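Local coordinates for glycosyl hydrolase family 2, TIM barrel domain protein (Parabacteroides merdae ATCC 43184, PDB 6DXU) that is a gut-bacterial beta-glucuronidase of glycoside hydrolase family 2, which probably removes glucuronic acid from its conjugates by hydrolysis, at residues Met343-Met355 with Ser371-Ile383. Numbering follows the deposited sequence.
Sequences MTEDMMRREMRMM and SEIILDLCDELGI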
loop_
_atom_site.group_PDB
_atom_site.type_symbol
_atom_site.label_atom_id
_atom_site.label_comp_id
_atom_site.label_asym_id
_atom_site.label_seq_id
_atom_site.Cartn_x
_atom_site.Cartn_y
_atom_site.Cartn_z
ATOM N N MET D 343 -8.309 12.238 35.221
ATOM C CA MET D 343 -8.921 12.153 36.553
ATOM C C MET D 343 -8.725 10.772 37.165
ATOM O O MET D 343 -8.766 9.755 36.465
ATOM C CB MET D 343 -10.410 12.472 36.478
ATOM C CG MET D 343 -10.686 13.898 36.013
ATOM S SD MET D 343 -12.441 14.310 36.012
ATOM C CE MET D 343 -12.786 14.357 37.778
ATOM N N THR D 344 -8.522 10.736 38.482
ATOM C CA THR D 344 -8.390 9.481 39.198
ATOM C C THR D 344 -9.764 8.977 39.639
ATOM O O THR D 344 -10.759 9.702 39.619
ATOM C CB THR D 344 -7.503 9.638 40.426
ATOM O OG1 THR D 344 -8.150 10.521 41.351
ATOM C CG2 THR D 344 -6.114 10.175 40.029
ATOM N N GLU D 345 -9.805 7.719 40.070
ATOM C CA GLU D 345 -11.065 7.173 40.572
ATOM C C GLU D 345 -11.603 7.995 41.745
ATOM O O GLU D 345 -12.805 8.262 41.826
ATOM C CB GLU D 345 -10.893 5.713 40.991
ATOM C CG GLU D 345 -12.173 5.172 41.632
ATOM C CD GLU D 345 -12.153 3.686 41.905
ATOM O OE1 GLU D 345 -11.102 3.055 41.719
ATOM O OE2 GLU D 345 -13.212 3.143 42.292
ATOM N N ASP D 346 -10.726 8.415 42.656
ATOM C CA ASP D 346 -11.186 9.198 43.802
ATOM C C ASP D 346 -11.793 10.525 43.360
ATOM O O ASP D 346 -12.799 10.973 43.924
ATOM C CB ASP D 346 -10.037 9.439 44.776
ATOM C CG ASP D 346 -9.703 8.207 45.589
ATOM O OD1 ASP D 346 -10.541 7.285 45.649
ATOM O OD2 ASP D 346 -8.601 8.164 46.169
ATOM N N MET D 347 -11.197 11.172 42.356
ATOM C CA MET D 347 -11.778 12.415 41.856
ATOM C C MET D 347 -13.157 12.173 41.246
ATOM O O MET D 347 -14.084 12.964 41.447
ATOM C CB MET D 347 -10.861 13.045 40.817
ATOM C CG MET D 347 -9.521 13.504 41.340
ATOM S SD MET D 347 -8.562 14.048 39.913
ATOM C CE MET D 347 -6.998 14.409 40.690
ATOM N N MET D 348 -13.301 11.098 40.470
ATOM C CA MET D 348 -14.601 10.784 39.879
ATOM C C MET D 348 -15.657 10.497 40.946
ATOM O O MET D 348 -16.803 10.952 40.829
ATOM C CB MET D 348 -14.469 9.588 38.935
ATOM C CG MET D 348 -13.532 9.838 37.745
ATOM S SD MET D 348 -13.512 8.350 36.721
ATOM C CE MET D 348 -11.880 8.412 35.975
ATOM N N ARG D 349 -15.310 9.719 41.974
ATOM C CA ARG D 349 -16.285 9.438 43.037
ATOM C C ARG D 349 -16.741 10.729 43.714
ATOM O O ARG D 349 -17.938 10.919 43.980
ATOM C CB ARG D 349 -15.689 8.492 44.084
ATOM C CG ARG D 349 -15.283 7.133 43.561
ATOM C CD ARG D 349 -14.917 6.142 44.672
ATOM N NE ARG D 349 -16.105 5.377 45.055
ATOM C CZ ARG D 349 -16.593 4.376 44.320
ATOM N NH1 ARG D 349 -15.984 4.017 43.184
ATOM N NH2 ARG D 349 -17.685 3.730 44.712
ATOM N N ARG D 350 -15.801 11.629 44.007
ATOM C CA ARG D 350 -16.172 12.886 44.654
ATOM C C ARG D 350 -17.107 13.698 43.772
ATOM O O ARG D 350 -18.116 14.237 44.254
ATOM C CB ARG D 350 -14.918 13.694 44.999
ATOM C CG ARG D 350 -15.208 15.087 45.554
ATOM C CD ARG D 350 -13.951 15.739 46.084
ATOM N NE ARG D 350 -14.205 17.074 46.626
ATOM C CZ ARG D 350 -13.248 17.940 46.953
ATOM N NH1 ARG D 350 -11.971 17.613 46.782
ATOM N NH2 ARG D 350 -13.567 19.137 47.439
ATOM N N GLU D 351 -16.802 13.780 42.469
ATOM C CA GLU D 351 -17.634 14.557 41.554
ATOM C C GLU D 351 -19.041 13.982 41.460
ATOM O O GLU D 351 -20.034 14.724 41.474
ATOM C CB GLU D 351 -17.003 14.613 40.152
ATOM C CG GLU D 351 -17.752 15.588 39.255
ATOM C CD GLU D 351 -17.124 15.762 37.890
ATOM O OE1 GLU D 351 -15.878 15.721 37.792
ATOM O OE2 GLU D 351 -17.883 15.942 36.919
ATOM N N MET D 352 -19.146 12.664 41.296
ATOM C CA MET D 352 -20.469 12.071 41.136
ATOM C C MET D 352 -21.258 12.138 42.438
ATOM O O MET D 352 -22.477 12.316 42.413
ATOM C CB MET D 352 -20.353 10.629 40.640
ATOM C CG MET D 352 -19.668 10.490 39.247
ATOM S SD MET D 352 -20.423 11.527 37.974
ATOM C CE MET D 352 -22.072 10.810 37.936
ATOM N N ARG D 353 -20.579 12.007 43.577
ATOM C CA ARG D 353 -21.250 12.207 44.859
ATOM C C ARG D 353 -21.771 13.639 44.998
ATOM O O ARG D 353 -22.883 13.852 45.501
ATOM C CB ARG D 353 -20.289 11.855 45.995
ATOM C CG ARG D 353 -20.800 12.242 47.392
ATOM C CD ARG D 353 -21.605 11.092 47.967
ATOM N NE ARG D 353 -23.034 11.329 47.821
ATOM C CZ ARG D 353 -23.956 10.373 47.829
ATOM N NH1 ARG D 353 -25.238 10.694 47.701
ATOM N NH2 ARG D 353 -23.598 9.102 47.943
ATOM N N MET D 354 -20.979 14.634 44.568
ATOM C CA MET D 354 -21.436 16.024 44.575
ATOM C C MET D 354 -22.687 16.213 43.724
ATOM O O MET D 354 -23.594 16.969 44.100
ATOM C CB MET D 354 -20.339 16.960 44.058
ATOM C CG MET D 354 -19.262 17.366 45.039
ATOM S SD MET D 354 -18.208 18.621 44.247
ATOM C CE MET D 354 -19.283 20.040 44.256
ATOM N N MET D 355 -22.729 15.580 42.549
ATOM C CA MET D 355 -23.921 15.656 41.706
ATOM C C MET D 355 -25.134 15.078 42.407
ATOM O O MET D 355 -26.207 15.689 42.420
ATOM C CB MET D 355 -23.712 14.887 40.394
ATOM C CG MET D 355 -22.813 15.524 39.427
ATOM S SD MET D 355 -22.924 14.547 37.916
ATOM C CE MET D 355 -21.512 15.269 37.079
ATOM N N SER D 371 -15.432 7.052 31.123
ATOM C CA SER D 371 -14.863 5.977 31.930
ATOM C C SER D 371 -15.948 5.081 32.519
ATOM O O SER D 371 -16.971 5.564 33.016
ATOM C CB SER D 371 -14.040 6.577 33.073
ATOM O OG SER D 371 -13.732 5.593 34.034
ATOM N N GLU D 372 -15.705 3.767 32.510
ATOM C CA GLU D 372 -16.665 2.860 33.131
ATOM C C GLU D 372 -16.824 3.116 34.629
ATOM O O GLU D 372 -17.847 2.735 35.201
ATOM C CB GLU D 372 -16.280 1.395 32.903
ATOM C CG GLU D 372 -17.422 0.427 33.310
ATOM C CD GLU D 372 -17.642 -0.717 32.335
ATOM O OE1 GLU D 372 -16.653 -1.202 31.745
ATOM O OE2 GLU D 372 -18.809 -1.126 32.148
ATOM N N ILE D 373 -15.838 3.737 35.280
ATOM C CA ILE D 373 -16.006 4.138 36.679
ATOM C C ILE D 373 -17.207 5.067 36.823
ATOM O O ILE D 373 -17.998 4.949 37.772
ATOM C CB ILE D 373 -14.713 4.795 37.201
ATOM C CG1 ILE D 373 -13.575 3.768 37.243
ATOM C CG2 ILE D 373 -14.932 5.426 38.591
ATOM C CD1 ILE D 373 -12.195 4.413 37.392
ATOM N N ILE D 374 -17.367 5.997 35.877
ATOM C CA ILE D 374 -18.508 6.908 35.895
ATOM C C ILE D 374 -19.810 6.131 35.744
ATOM O O ILE D 374 -20.780 6.356 36.478
ATOM C CB ILE D 374 -18.368 7.970 34.792
ATOM C CG1 ILE D 374 -17.117 8.833 35.003
ATOM C CG2 ILE D 374 -19.636 8.849 34.729
ATOM C CD1 ILE D 374 -17.139 9.653 36.315
ATOM N N LEU D 375 -19.855 5.193 34.795
ATOM C CA LEU D 375 -21.090 4.437 34.599
ATOM C C LEU D 375 -21.432 3.613 35.828
ATOM O O LEU D 375 -22.604 3.522 36.214
ATOM C CB LEU D 375 -20.981 3.537 33.365
ATOM C CG LEU D 375 -21.189 4.623 32.323
ATOM C CD1 LEU D 375 -19.913 4.989 31.604
ATOM C CD2 LEU D 375 -22.385 4.369 31.426
ATOM N N ASP D 376 -20.430 2.976 36.434
ATOM C CA ASP D 376 -20.680 2.235 37.662
ATOM C C ASP D 376 -21.225 3.155 38.749
ATOM O O ASP D 376 -22.093 2.755 39.537
ATOM C CB ASP D 376 -19.403 1.543 38.146
ATOM C CG ASP D 376 -19.066 0.273 37.377
ATOM O OD1 ASP D 376 -19.937 -0.326 36.707
ATOM O OD2 ASP D 376 -17.901 -0.158 37.492
ATOM N N LEU D 377 -20.710 4.384 38.827
ATOM C CA LEU D 377 -21.198 5.317 39.834
ATOM C C LEU D 377 -22.638 5.729 39.552
ATOM O O LEU D 377 -23.425 5.910 40.486
ATOM C CB LEU D 377 -20.286 6.545 39.914
ATOM C CG LEU D 377 -18.985 6.289 40.670
ATOM C CD1 LEU D 377 -17.947 7.364 40.360
ATOM C CD2 LEU D 377 -19.293 6.241 42.169
ATOM N N CYS D 378 -23.007 5.873 38.276
ATOM C CA CYS D 378 -24.400 6.182 37.955
ATOM C C CYS D 378 -25.330 5.041 38.355
ATOM O O CYS D 378 -26.443 5.280 38.851
ATOM C CB CYS D 378 -24.554 6.506 36.469
ATOM S SG CYS D 378 -23.759 8.084 35.974
ATOM N N ASP D 379 -24.908 3.794 38.123
ATOM C CA ASP D 379 -25.698 2.655 38.591
ATOM C C ASP D 379 -25.868 2.693 40.105
ATOM O O ASP D 379 -26.949 2.396 40.628
ATOM C CB ASP D 379 -25.024 1.339 38.218
ATOM C CG ASP D 379 -25.080 1.026 36.731
ATOM O OD1 ASP D 379 -25.887 1.617 35.977
ATOM O OD2 ASP D 379 -24.291 0.145 36.325
ATOM N N GLU D 380 -24.784 2.992 40.828
ATOM C CA GLU D 380 -24.790 2.893 42.283
ATOM C C GLU D 380 -25.475 4.074 42.932
ATOM O O GLU D 380 -26.052 3.929 44.015
ATOM C CB GLU D 380 -23.367 2.812 42.823
ATOM C CG GLU D 380 -22.675 1.516 42.500
ATOM C CD GLU D 380 -21.209 1.548 42.869
ATOM O OE1 GLU D 380 -20.800 2.479 43.612
ATOM O OE2 GLU D 380 -20.469 0.644 42.412
ATOM N N LEU D 381 -25.411 5.240 42.310
ATOM C CA LEU D 381 -25.976 6.438 42.918
ATOM C C LEU D 381 -27.394 6.736 42.460
ATOM O O LEU D 381 -28.061 7.559 43.086
ATOM C CB LEU D 381 -25.092 7.651 42.618
ATOM C CG LEU D 381 -23.709 7.657 43.278
ATOM C CD1 LEU D 381 -22.864 8.750 42.654
ATOM C CD2 LEU D 381 -23.834 7.880 44.787
ATOM N N GLY D 382 -27.849 6.132 41.367
ATOM C CA GLY D 382 -29.187 6.365 40.854
ATOM C C GLY D 382 -29.285 7.551 39.912
ATOM O O GLY D 382 -30.091 8.461 40.129
ATOM N N ILE D 383 -28.477 7.552 38.853
ATOM C CA ILE D 383 -28.450 8.639 37.877
ATOM C C ILE D 383 -28.641 8.018 36.500
ATOM O O ILE D 383 -27.787 7.246 36.050
ATOM C CB ILE D 383 -27.137 9.436 37.932
ATOM C CG1 ILE D 383 -26.932 10.025 39.330
ATOM C CG2 ILE D 383 -27.120 10.528 36.840
ATOM C CD1 ILE D 383 -25.560 10.713 39.499
HETATM O O HOH W 1 -17.100 3.132 40.103
#
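M352 is the knob of this helix pair, set in a hole formed by I374, L377, C378 and L381. Its unbranched thioether chain suits the place because it can fold: it bends at both chi2 (-53°) and chi3, so that M352 CG lies against L377 CD1 at 3.7 Å while M352 CE turns in to C378 SG (3.8 Å) and to I383 CD1. One helical turn earlier M348 stays extended, crossing I373 and I374 at about a right angle; I374 CD1 meets M348 CB at 3.7 Å, and the M348 sulfur rests against I373 CG2. Branched I373, I374, L377 and L381 suit this layer because their methyls pack beside the flexible methionine chains. S371 touches the sulfur and methyl end of M348, and its OG also caps helix 372-381 by accepting from I373 N. The axes of segments 345-355 and 372-381 come within 10.0 Å and are inclined by 36°, running roughly parallel as successive outer helices of a TIM barrel do: strand 362-364 lies between them in sequence, and I363 on it packs against C378 and I383, on the barrel side. Where the interface nears solvent, R349 and R353 take over, long aliphatic stems that carry their charge past the apolar layer. L377 CD2 sits 3.8 Å above the guanidinium plane of R349, over its centre. R349 NH1 pairs with E345 OE2 at 3.0 Å, and R349 NH2 makes a longer salt bridge, 3.5 Å, to E380 OE1, the guanidinium and carboxylate planes being 48° apart. Both glutamates have second partners, R32 for E345 and R304 for E380. R353 likewise spreads its guanidinium face over L381 CD2, while its NH1 is bound to D357.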